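Local coordinates for protein 6-phospho-beta-glucosidase BglT (Thermotoga maritima, PDB 1UP7) that hydrolyses cellobiose 6'-phosphate to glucose 6-phosphate and glucose, using NAD+ and a manganese ion as cofactors, at residues 15-20 / 282-287; 41-46 / 269-274; 46-51 / 61-66. All coordinates share one frame; numbering follows the deposited sequence.

From the N terminus, helix 15-25 comes first, and contact 1 closes the longest loop by bringing it against residues 282-287, between helices 263-278 and 296-308. Inside that loop, contact 2 joins helix 41-55 to helix 263-278 beside the bound NAD. Contact 3 is nested inside contact 2 and closes the shortest loop, from helix 41-55 to strand 60-63. The three therefore nest without crossing. Contacts 2 and 3 share Ile46, and Thr15 packs on Val47 between contacts 1 and 3. Contact 3 stays within the Rossmann-type NAD-binding region, while contacts 1 and 2 tie it to the C-terminal family 4 region.

Contact 1 (15-20 / 282-287); sequences TPELVK and VEIPEE
Ile284 reaches from the 282-287 loop onto the start of helix 15-25, where Pro16, Glu17 and Lys20 receive it. It supplies more than half of the 168 Å² buried between the two segments, and its CA lies 6.8 Å from that of Pro16. At CB the side chain divides, and its two branches find different neighbours. The short branch, CG2, turns to Glu17 and lies 3.5 Å from its OE1, a methyl beside a carboxylate oxygen; the two side chains cross at about a right angle. The long branch starts with CG1, which packs on the proline ring, 4.2 Å from Pro16 CB. With CD1 anti to CA about the CB-CG1 bond (chi2 175°), this branch is fully extended and its end arrives on the helix backbone. There CD1 lies 3.7 Å from Pro16 O, the same oxygen that accepts the helical bond from Lys20 N. The aliphatic part of Lys20 flanks the methyl, with CB 3.9 Å and CD 4.0 Å from Ile284 CD1. Beyond CD the lysine chain bends, and NZ forms a salt bridge with Glu17 OE2 at 3.2 Å, met nearly in line with the C-O bond. Glu17 thus turns one oxygen to the lysine and the other to the isoleucine, and the ion pair spans one helical turn beside the methyl group. Tyr278, near the end of helix 263-278, touches both Pro16 and Pro285 and extends the apolar patch. The helix in this contact is the first after the opening strand and glycine-rich turn of a Rossmann-type fold: its first turn is met by a loop from the C-terminal region, with the side chain of Glu17 about 7 Å from the bound NAD between nearest atoms.

Contact 2 (41-46 / 269-274); sequences EEKQKI and KIEKEL. With NAD (nicotinamide-adenine-dinucleotide), chain I.
Lys43 and Glu271 span the gap between helices 41-55 and 263-278, where the nearest backbones, at Lys43 CA and Lys272 CA, are 10.6 Å apart. Along 41-46, Glu41 O first takes the helical bond from Lys45 N. Lys43 follows: its CG is anti to the backbone N (chi1 -168°), and the chain then bends at chi2, chi3 and chi4 to bring NZ beside the cofactor. This NZ makes a long salt bridge of 3.6 Å to Glu271 OE1 and a weak hydrogen bond of 3.4 Å to O3B of the NAD adenosine ribose; Gly11 O is a further weak partner. At the end of the segment, Ile46 packs on Tyr278. With an alanine in place of Glu271, NZ of Lys43 would probably lose its carboxylate partner and be freer to swing away from the ribose. From the other helix, Glu271 extends its carboxylate until OE2 is 2.9 Å from the phosphate oxygen O2A of NAD. Lys43 NZ is also 3.4 Å from NAD O2A, so the ammonium lies near both acidic groups. The approach of OE2 to O2A would probably carry an electrostatic cost if both groups are charged, which Lys43 and a weak, long ion pair from Arg291 to OE2 probably ease.

Contact 3 (46-51 / 61-66); sequences IVVDFV and VLISDT
Helix 46-51 runs nearly antiparallel to strand 61-63, at 166° and with axes 9.4 Å apart, and Val48 and Val61 face each other across the gap. This is the return half of a beta-alpha-beta crossover in the Rossmann-type fold: strand 33-37 leads into helix 41-55, which runs back along one face of the sheet and hands the chain to strand 60-63, the outermost strand at this end of the parallel sheet within the chain. Three branched residues carry most of the interface. Val48 CG1, anti to its own backbone nitrogen (chi1 170°), points between two strand side chains, 3.7 Å from Val61 CG1 and 3.8 Å from Ile63 CD1. In both pairs the side chains lie alongside, pointing opposite ways. One turn later along the helix, Val51 adds a looser contact, its CG1 4.3 Å from Val61 CG1, so the Val61 methyl is met by residues of successive turns. The alternation of the strand explains the choice of partners: Val61 and Ile63 turn toward the helix, whereas Leu62 between them points away. Phe36 of the adjacent strand touches both Val48 and Val61 and continues this apolar layer between sheet and helix, while Thr15 and Val19 of helix 15-25 reach Val51. Past the strand, the chain turns into the next helix. Thr66 is its N-cap, bonded through its side chain to Gly69 N, and Ser64 OG donates a hydrogen bond of 2.7 Å to Thr66 O, in the carbonyl plane and on a lone pair, at a C=O...donor angle of 133°.

Contact 1 (15-20 / 282-287)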
loop_
_atom_site.group_PDB
_atom_site.type_symbol
_atom_site.label_atom_id
_atom_site.label_comp_id
_atom_site.label_asym_id
_atom_site.label_seq_id
_atom_site.Cartn_x
_atom_site.Cartn_y
_atom_site.Cartn_z
ATOM N N THR A 15 14.259 32.338 24.149
ATOM C CA THR A 15 15.378 32.695 23.264
ATOM C C THR A 15 16.779 32.517 23.924
ATOM O O THR A 15 17.661 31.940 23.308
ATOM C CB THR A 15 15.164 34.114 22.694
ATOM O OG1 THR A 15 14.168 34.057 21.666
ATOM C CG2 THR A 15 16.409 34.636 21.994
ATOM N N PRO A 16 16.966 32.971 25.170
ATOM C CA PRO A 16 18.257 32.817 25.846
ATOM C C PRO A 16 18.690 31.358 25.904
ATOM O O PRO A 16 19.862 31.069 25.685
ATOM C CB PRO A 16 17.983 33.341 27.268
ATOM C CG PRO A 16 16.847 34.292 27.101
ATOM C CD PRO A 16 15.982 33.622 26.069
ATOM N N GLU A 17 17.755 30.449 26.168
ATOM C CA GLU A 17 18.065 29.015 26.163
ATOM C C GLU A 17 18.413 28.509 24.771
ATOM O O GLU A 17 19.364 27.743 24.612
ATOM C CB GLU A 17 16.918 28.192 26.801
ATOM C CG GLU A 17 17.341 26.929 27.545
ATOM C CD GLU A 17 18.086 27.173 28.868
ATOM O OE1 GLU A 17 17.595 27.920 29.768
ATOM O OE2 GLU A 17 19.178 26.574 29.032
ATOM N N LEU A 18 17.673 28.932 23.752
ATOM C CA LEU A 18 18.066 28.589 22.387
ATOM C C LEU A 18 19.497 29.014 22.076
ATOM O O LEU A 18 20.285 28.241 21.532
ATOM C CB LEU A 18 17.126 29.201 21.374
ATOM C CG LEU A 18 17.495 28.960 19.916
ATOM C CD1 LEU A 18 17.180 27.527 19.506
ATOM C CD2 LEU A 18 16.702 29.981 19.095
ATOM N N VAL A 19 19.821 30.239 22.456
ATOM C CA VAL A 19 21.134 30.806 22.225
ATOM C C VAL A 19 22.245 30.013 22.954
ATOM O O VAL A 19 23.322 29.747 22.389
ATOM C CB VAL A 19 21.104 32.301 22.603
ATOM C CG1 VAL A 19 22.472 32.850 22.748
ATOM C CG2 VAL A 19 20.323 33.055 21.530
ATOM N N LYS A 20 21.964 29.636 24.198
ATOM C CA LYS A 20 22.843 28.775 24.977
ATOM C C LYS A 20 23.120 27.473 24.220
ATOM O O LYS A 20 24.260 27.067 24.082
ATOM C CB LYS A 20 22.208 28.488 26.351
ATOM C CG LYS A 20 22.766 27.277 27.123
ATOM C CD LYS A 20 23.216 27.682 28.508
ATOM C CE LYS A 20 23.463 26.465 29.438
ATOM N NZ LYS A 20 22.153 25.861 29.923
ATOM N N VAL A 282 22.871 38.556 33.978
ATOM C CA VAL A 282 24.150 38.148 33.385
ATOM C C VAL A 282 24.146 36.658 33.025
ATOM O O VAL A 282 24.956 36.183 32.208
ATOM C CB VAL A 282 25.384 38.476 34.301
ATOM C CG1 VAL A 282 25.686 39.975 34.297
ATOM C CG2 VAL A 282 25.187 37.982 35.745
ATOM N N GLU A 283 23.220 35.925 33.629
ATOM C CA GLU A 283 23.113 34.482 33.426
ATOM C C GLU A 283 21.632 34.148 33.315
ATOM O O GLU A 283 20.802 34.912 33.808
ATOM C CB GLU A 283 23.792 33.751 34.616
ATOM C CG GLU A 283 24.642 32.522 34.241
ATOM C CD GLU A 283 25.945 32.859 33.515
ATOM O OE1 GLU A 283 26.902 33.353 34.185
ATOM O OE2 GLU A 283 26.013 32.620 32.275
ATOM N N ILE A 284 21.294 33.044 32.646
ATOM C CA ILE A 284 19.895 32.634 32.486
ATOM C C ILE A 284 19.245 32.378 33.855
ATOM O O ILE A 284 19.782 31.602 34.661
ATOM C CB ILE A 284 19.802 31.397 31.562
ATOM C CG1 ILE A 284 20.451 31.725 30.212
ATOM C CG2 ILE A 284 18.333 30.961 31.368
ATOM C CD1 ILE A 284 20.538 30.575 29.244
ATOM N N PRO A 285 18.120 33.037 34.148
ATOM C CA PRO A 285 17.493 32.903 35.468
ATOM C C PRO A 285 16.836 31.526 35.616
ATOM O O PRO A 285 16.292 30.963 34.640
ATOM C CB PRO A 285 16.402 33.987 35.463
ATOM C CG PRO A 285 16.582 34.774 34.182
ATOM C CD PRO A 285 17.328 33.895 33.242
ATOM N N GLU A 286 16.858 30.996 36.837
ATOM C CA GLU A 286 16.253 29.683 37.106
ATOM C C GLU A 286 14.748 29.680 36.803
ATOM O O GLU A 286 14.204 28.642 36.425
ATOM C CB GLU A 286 16.551 29.214 38.550
ATOM C CG GLU A 286 16.243 27.727 38.797
ATOM N N GLU A 287 14.097 30.843 36.949
ATOM C CA GLU A 287 12.658 30.985 36.701
ATOM C C GLU A 287 12.210 30.610 35.292
ATOM O O GLU A 287 11.013 30.399 35.067
ATOM C CB GLU A 287 12.146 32.394 37.023
ATOM C CG GLU A 287 10.748 32.650 36.446
ATOM C CD GLU A 287 9.979 33.790 37.096
ATOM O OE1 GLU A 287 10.480 34.438 38.053
ATOM O OE2 GLU A 287 8.839 34.035 36.633
#

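Contact 2 (41-46 / 269-274)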
loop_
_atom_site.group_PDB
_atom_site.type_symbol
_atom_site.label_atom_id
_atom_site.label_comp_id
_atom_site.label_asym_id
_atom_site.label_seq_id
_atom_site.Cartn_x
_atom_site.Cartn_y
_atom_site.Cartn_z
ATOM N N GLU A 41 9.063 44.783 18.307
ATOM C CA GLU A 41 10.453 45.237 18.339
ATOM C C GLU A 41 10.972 45.495 19.749
ATOM O O GLU A 41 12.114 45.157 20.074
ATOM C CB GLU A 41 10.635 46.521 17.530
ATOM C CG GLU A 41 12.085 46.806 17.157
ATOM C CD GLU A 41 12.573 48.164 17.647
ATOM O OE1 GLU A 41 12.270 49.186 16.967
ATOM O OE2 GLU A 41 13.273 48.224 18.704
ATOM N N GLU A 42 10.146 46.124 20.575
ATOM C CA GLU A 42 10.586 46.560 21.893
ATOM C C GLU A 42 10.782 45.374 22.840
ATOM O O GLU A 42 11.735 45.359 23.629
ATOM C CB GLU A 42 9.668 47.667 22.470
ATOM C CG GLU A 42 8.966 48.488 21.369
ATOM C CD GLU A 42 8.432 49.867 21.801
ATOM O OE1 GLU A 42 8.621 50.269 22.984
ATOM O OE2 GLU A 42 7.811 50.572 20.944
ATOM N N LYS A 43 9.931 44.360 22.725
ATOM C CA LYS A 43 10.079 43.157 23.526
ATOM C C LYS A 43 11.329 42.386 23.090
ATOM O O LYS A 43 12.120 41.957 23.930
ATOM C CB LYS A 43 8.832 42.301 23.432
ATOM C CG LYS A 43 8.766 41.175 24.457
ATOM C CD LYS A 43 8.199 39.939 23.799
ATOM C CE LYS A 43 7.031 39.311 24.544
ATOM N NZ LYS A 43 7.071 37.795 24.285
ATOM N N GLN A 44 11.520 42.230 21.787
ATOM C CA GLN A 44 12.661 41.493 21.288
ATOM C C GLN A 44 14.006 42.151 21.670
ATOM O O GLN A 44 14.987 41.456 21.978
ATOM C CB GLN A 44 12.551 41.300 19.800
ATOM C CG GLN A 44 13.798 40.763 19.208
ATOM C CD GLN A 44 13.628 40.392 17.778
ATOM O OE1 GLN A 44 13.508 39.216 17.452
ATOM N NE2 GLN A 44 13.600 41.381 16.916
ATOM N N LYS A 45 14.035 43.480 21.674
ATOM C CA LYS A 45 15.260 44.223 21.936
ATOM C C LYS A 45 15.818 43.929 23.339
ATOM O O LYS A 45 17.028 43.775 23.512
ATOM C CB LYS A 45 15.021 45.719 21.743
ATOM C CG LYS A 45 16.083 46.641 22.335
ATOM C CD LYS A 45 17.274 46.782 21.382
ATOM C CE LYS A 45 18.188 47.943 21.819
ATOM N NZ LYS A 45 19.597 47.709 21.364
ATOM N N ILE A 46 14.935 43.846 24.334
ATOM C CA ILE A 46 15.342 43.475 25.689
ATOM C C ILE A 46 15.958 42.075 25.692
ATOM O O ILE A 46 17.036 41.877 26.246
ATOM C CB ILE A 46 14.156 43.549 26.699
ATOM C CG1 ILE A 46 13.805 45.003 27.034
ATOM C CG2 ILE A 46 14.461 42.774 27.991
ATOM C CD1 ILE A 46 12.278 45.195 27.252
ATOM N N LYS A 269 1.996 36.116 33.557
ATOM C CA LYS A 269 2.677 36.549 34.776
ATOM C C LYS A 269 4.144 36.101 34.753
ATOM O O LYS A 269 5.020 36.916 34.991
ATOM C CB LYS A 269 2.009 36.032 36.054
ATOM C CG LYS A 269 0.805 36.834 36.541
ATOM C CD LYS A 269 -0.321 35.874 37.005
ATOM C CE LYS A 269 -1.528 36.604 37.566
ATOM N NZ LYS A 269 -1.537 36.542 39.070
ATOM N N ILE A 270 4.394 34.821 34.481
ATOM C CA ILE A 270 5.743 34.285 34.439
ATOM C C ILE A 270 6.597 35.105 33.455
ATOM O O ILE A 270 7.714 35.523 33.772
ATOM C CB ILE A 270 5.680 32.802 34.012
ATOM C CG1 ILE A 270 5.220 31.925 35.190
ATOM C CG2 ILE A 270 7.001 32.334 33.354
ATOM C CD1 ILE A 270 4.415 30.706 34.700
ATOM N N GLU A 271 6.050 35.337 32.265
ATOM C CA GLU A 271 6.745 36.071 31.228
ATOM C C GLU A 271 7.083 37.511 31.627
ATOM O O GLU A 271 8.166 38.012 31.311
ATOM C CB GLU A 271 5.909 36.071 29.967
ATOM C CG GLU A 271 6.296 34.952 29.009
ATOM C CD GLU A 271 5.934 35.301 27.578
ATOM O OE1 GLU A 271 5.594 36.501 27.326
ATOM O OE2 GLU A 271 5.985 34.378 26.707
ATOM N N LYS A 272 6.168 38.180 32.320
ATOM C CA LYS A 272 6.422 39.547 32.740
ATOM C C LYS A 272 7.540 39.626 33.779
ATOM O O LYS A 272 8.256 40.635 33.822
ATOM C CB LYS A 272 5.167 40.238 33.297
ATOM N N GLU A 273 7.664 38.597 34.625
ATOM C CA GLU A 273 8.759 38.494 35.595
ATOM C C GLU A 273 10.081 38.149 34.889
ATOM O O GLU A 273 11.134 38.663 35.245
ATOM C CB GLU A 273 8.457 37.439 36.666
ATOM C CG GLU A 273 7.534 37.893 37.796
ATOM C CD GLU A 273 6.831 36.720 38.514
ATOM O OE1 GLU A 273 6.940 35.539 38.060
ATOM O OE2 GLU A 273 6.150 36.968 39.541
ATOM N N LEU A 274 10.026 37.274 33.893
ATOM C CA LEU A 274 11.221 36.933 33.120
ATOM C C LEU A 274 11.776 38.171 32.388
ATOM O O LEU A 274 12.983 38.471 32.467
ATOM C CB LEU A 274 10.941 35.780 32.155
ATOM C CG LEU A 274 10.932 34.390 32.810
ATOM C CD1 LEU A 274 10.412 33.349 31.850
ATOM C CD2 LEU A 274 12.309 34.018 33.325
HETATM P PA NAD I . 5.464 33.839 22.948
HETATM O O1A NAD I . 4.114 34.376 23.209
HETATM O O2A NAD I . 6.594 34.419 23.827
HETATM O O5B NAD I . 5.734 34.168 21.384
HETATM C C5B NAD I . 7.051 34.227 20.901
HETATM C C4B NAD I . 7.259 35.501 20.093
HETATM O O4B NAD I . 6.578 35.417 18.842
HETATM C C3B NAD I . 6.769 36.780 20.760
HETATM O O3B NAD I . 7.895 37.618 20.974
HETATM C C2B NAD I . 5.799 37.400 19.752
HETATM O O2B NAD I . 5.928 38.805 19.676
HETATM C C1B NAD I . 6.287 36.765 18.462
HETATM N N9A NAD I . 5.317 36.741 17.371
HETATM C C8A NAD I . 3.942 36.600 17.408
HETATM N N7A NAD I . 3.520 36.601 16.125
HETATM C C5A NAD I . 4.570 36.682 15.286
HETATM C C6A NAD I . 4.699 36.736 13.904
HETATM N N6A NAD I . 3.641 36.685 13.101
HETATM N N1A NAD I . 5.966 36.852 13.347
HETATM C C2A NAD I . 7.086 36.932 14.158
HETATM N N3A NAD I . 6.941 36.908 15.524
HETATM C C4A NAD I . 5.709 36.788 16.067
HETATM O O3 NAD I . 5.345 32.247 23.146
HETATM P PN NAD I . 6.504 31.182 23.444
HETATM O O1N NAD I . 6.096 30.584 24.740
HETATM O O2N NAD I . 7.842 31.708 23.274
HETATM O O5D NAD I . 6.355 30.108 22.268
HETATM C C5D NAD I . 6.229 30.428 20.895
HETATM C C4D NAD I . 5.666 29.196 20.170
HETATM O O4D NAD I . 6.516 28.054 20.276
HETATM C C3D NAD I . 4.326 28.757 20.743
HETATM O O3D NAD I . 3.544 28.405 19.642
HETATM C C2D NAD I . 4.647 27.535 21.597
HETATM O O2D NAD I . 3.595 26.592 21.719
HETATM C C1D NAD I . 5.895 26.963 20.964
HETATM N N1N NAD I . 6.872 26.608 21.997
HETATM C C2N NAD I . 8.126 27.147 21.822
HETATM C C3N NAD I . 9.143 26.899 22.711
HETATM C C7N NAD I . 10.489 27.541 22.468
HETATM O O7N NAD I . 11.707 26.833 22.598
HETATM N N7N NAD I . 10.512 28.831 22.101
HETATM C C4N NAD I . 8.856 26.076 23.804
HETATM C C5N NAD I . 7.581 25.509 23.997
HETATM C C6N NAD I . 6.579 25.788 23.067
#

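Contact 3 (46-51 / 61-66)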
loop_
_atom_site.group_PDB
_atom_site.type_symbol
_atom_site.label_atom_id
_atom_site.label_comp_id
_atom_site.label_asym_id
_atom_site.label_seq_id
_atom_site.Cartn_x
_atom_site.Cartn_y
_atom_site.Cartn_z
ATOM N N ILE A 46 14.935 43.846 24.334
ATOM C CA ILE A 46 15.342 43.475 25.689
ATOM C C ILE A 46 15.958 42.075 25.692
ATOM O O ILE A 46 17.036 41.877 26.246
ATOM C CB ILE A 46 14.156 43.549 26.699
ATOM C CG1 ILE A 46 13.805 45.003 27.034
ATOM C CG2 ILE A 46 14.461 42.774 27.991
ATOM C CD1 ILE A 46 12.278 45.195 27.252
ATOM N N VAL A 47 15.292 41.126 25.052
ATOM C CA VAL A 47 15.777 39.762 25.009
ATOM C C VAL A 47 17.105 39.640 24.253
ATOM O O VAL A 47 18.022 38.979 24.739
ATOM C CB VAL A 47 14.703 38.806 24.442
ATOM C CG1 VAL A 47 15.236 37.387 24.397
ATOM C CG2 VAL A 47 13.432 38.891 25.270
ATOM N N VAL A 48 17.207 40.295 23.093
ATOM C CA VAL A 48 18.423 40.252 22.273
ATOM C C VAL A 48 19.622 40.972 22.931
ATOM O O VAL A 48 20.778 40.539 22.776
ATOM C CB VAL A 48 18.172 40.708 20.829
ATOM C CG1 VAL A 48 19.486 40.896 20.060
ATOM C CG2 VAL A 48 17.279 39.682 20.126
ATOM N N ASP A 49 19.359 42.030 23.698
ATOM C CA ASP A 49 20.439 42.681 24.432
ATOM C C ASP A 49 21.002 41.731 25.480
ATOM O O ASP A 49 22.205 41.686 25.699
ATOM C CB ASP A 49 19.995 43.951 25.153
ATOM C CG ASP A 49 19.883 45.141 24.237
ATOM O OD1 ASP A 49 20.337 45.058 23.077
ATOM O OD2 ASP A 49 19.328 46.205 24.585
ATOM N N PHE A 50 20.117 40.989 26.147
ATOM C CA PHE A 50 20.538 39.946 27.073
ATOM C C PHE A 50 21.317 38.843 26.323
ATOM O O PHE A 50 22.388 38.435 26.774
ATOM C CB PHE A 50 19.332 39.404 27.863
ATOM C CG PHE A 50 19.636 38.230 28.780
ATOM C CD1 PHE A 50 20.764 38.207 29.592
ATOM C CD2 PHE A 50 18.748 37.165 28.863
ATOM C CE1 PHE A 50 21.020 37.121 30.455
ATOM C CE2 PHE A 50 18.993 36.091 29.729
ATOM C CZ PHE A 50 20.138 36.067 30.514
ATOM N N VAL A 51 20.802 38.411 25.174
ATOM C CA VAL A 51 21.495 37.452 24.316
ATOM C C VAL A 51 22.929 37.866 23.992
ATOM O O VAL A 51 23.850 37.039 24.128
ATOM C CB VAL A 51 20.710 37.146 22.993
ATOM C CG1 VAL A 51 21.585 36.356 22.003
ATOM C CG2 VAL A 51 19.455 36.396 23.296
ATOM N N VAL A 61 25.392 38.772 16.407
ATOM C CA VAL A 61 23.976 38.780 16.763
ATOM C C VAL A 61 23.291 39.976 16.097
ATOM O O VAL A 61 23.679 41.121 16.325
ATOM C CB VAL A 61 23.798 38.894 18.281
ATOM C CG1 VAL A 61 22.323 39.016 18.655
ATOM C CG2 VAL A 61 24.489 37.732 19.014
ATOM N N LEU A 62 22.276 39.709 15.280
ATOM C CA LEU A 62 21.635 40.755 14.497
ATOM C C LEU A 62 20.123 40.790 14.667
ATOM O O LEU A 62 19.491 39.774 14.917
ATOM C CB LEU A 62 22.001 40.589 13.012
ATOM C CG LEU A 62 23.499 40.489 12.701
ATOM C CD1 LEU A 62 23.757 39.961 11.282
ATOM C CD2 LEU A 62 24.196 41.840 12.952
ATOM N N ILE A 63 19.550 41.979 14.514
ATOM C CA ILE A 63 18.110 42.116 14.417
ATOM C C ILE A 63 17.750 42.566 12.998
ATOM O O ILE A 63 18.353 43.488 12.472
ATOM C CB ILE A 63 17.593 43.104 15.507
ATOM C CG1 ILE A 63 17.798 42.502 16.923
ATOM C CG2 ILE A 63 16.114 43.435 15.272
ATOM C CD1 ILE A 63 17.561 43.471 18.074
ATOM N N SER A 64 16.798 41.874 12.380
ATOM C CA SER A 64 16.226 42.319 11.137
ATOM C C SER A 64 14.842 42.915 11.384
ATOM O O SER A 64 14.017 42.323 12.112
ATOM C CB SER A 64 16.129 41.164 10.177
ATOM O OG SER A 64 15.415 41.542 9.032
ATOM N N ASP A 65 14.588 44.068 10.765
ATOM C CA ASP A 65 13.272 44.710 10.832
ATOM C C ASP A 65 12.187 43.945 10.094
ATOM O O ASP A 65 11.029 44.216 10.320
ATOM C CB ASP A 65 13.331 46.153 10.293
ATOM C CG ASP A 65 14.028 47.114 11.241
ATOM O OD1 ASP A 65 13.982 46.875 12.466
ATOM O OD2 ASP A 65 14.640 48.146 10.835
ATOM N N THR A 66 12.564 43.017 9.217
ATOM C CA THR A 66 11.604 42.270 8.417
ATOM C C THR A 66 11.881 40.769 8.487
ATOM O O THR A 66 12.995 40.350 8.772
ATOM C CB THR A 66 11.695 42.745 6.977
ATOM O OG1 THR A 66 13.038 42.521 6.515
ATOM C CG2 THR A 66 11.453 44.293 6.884
#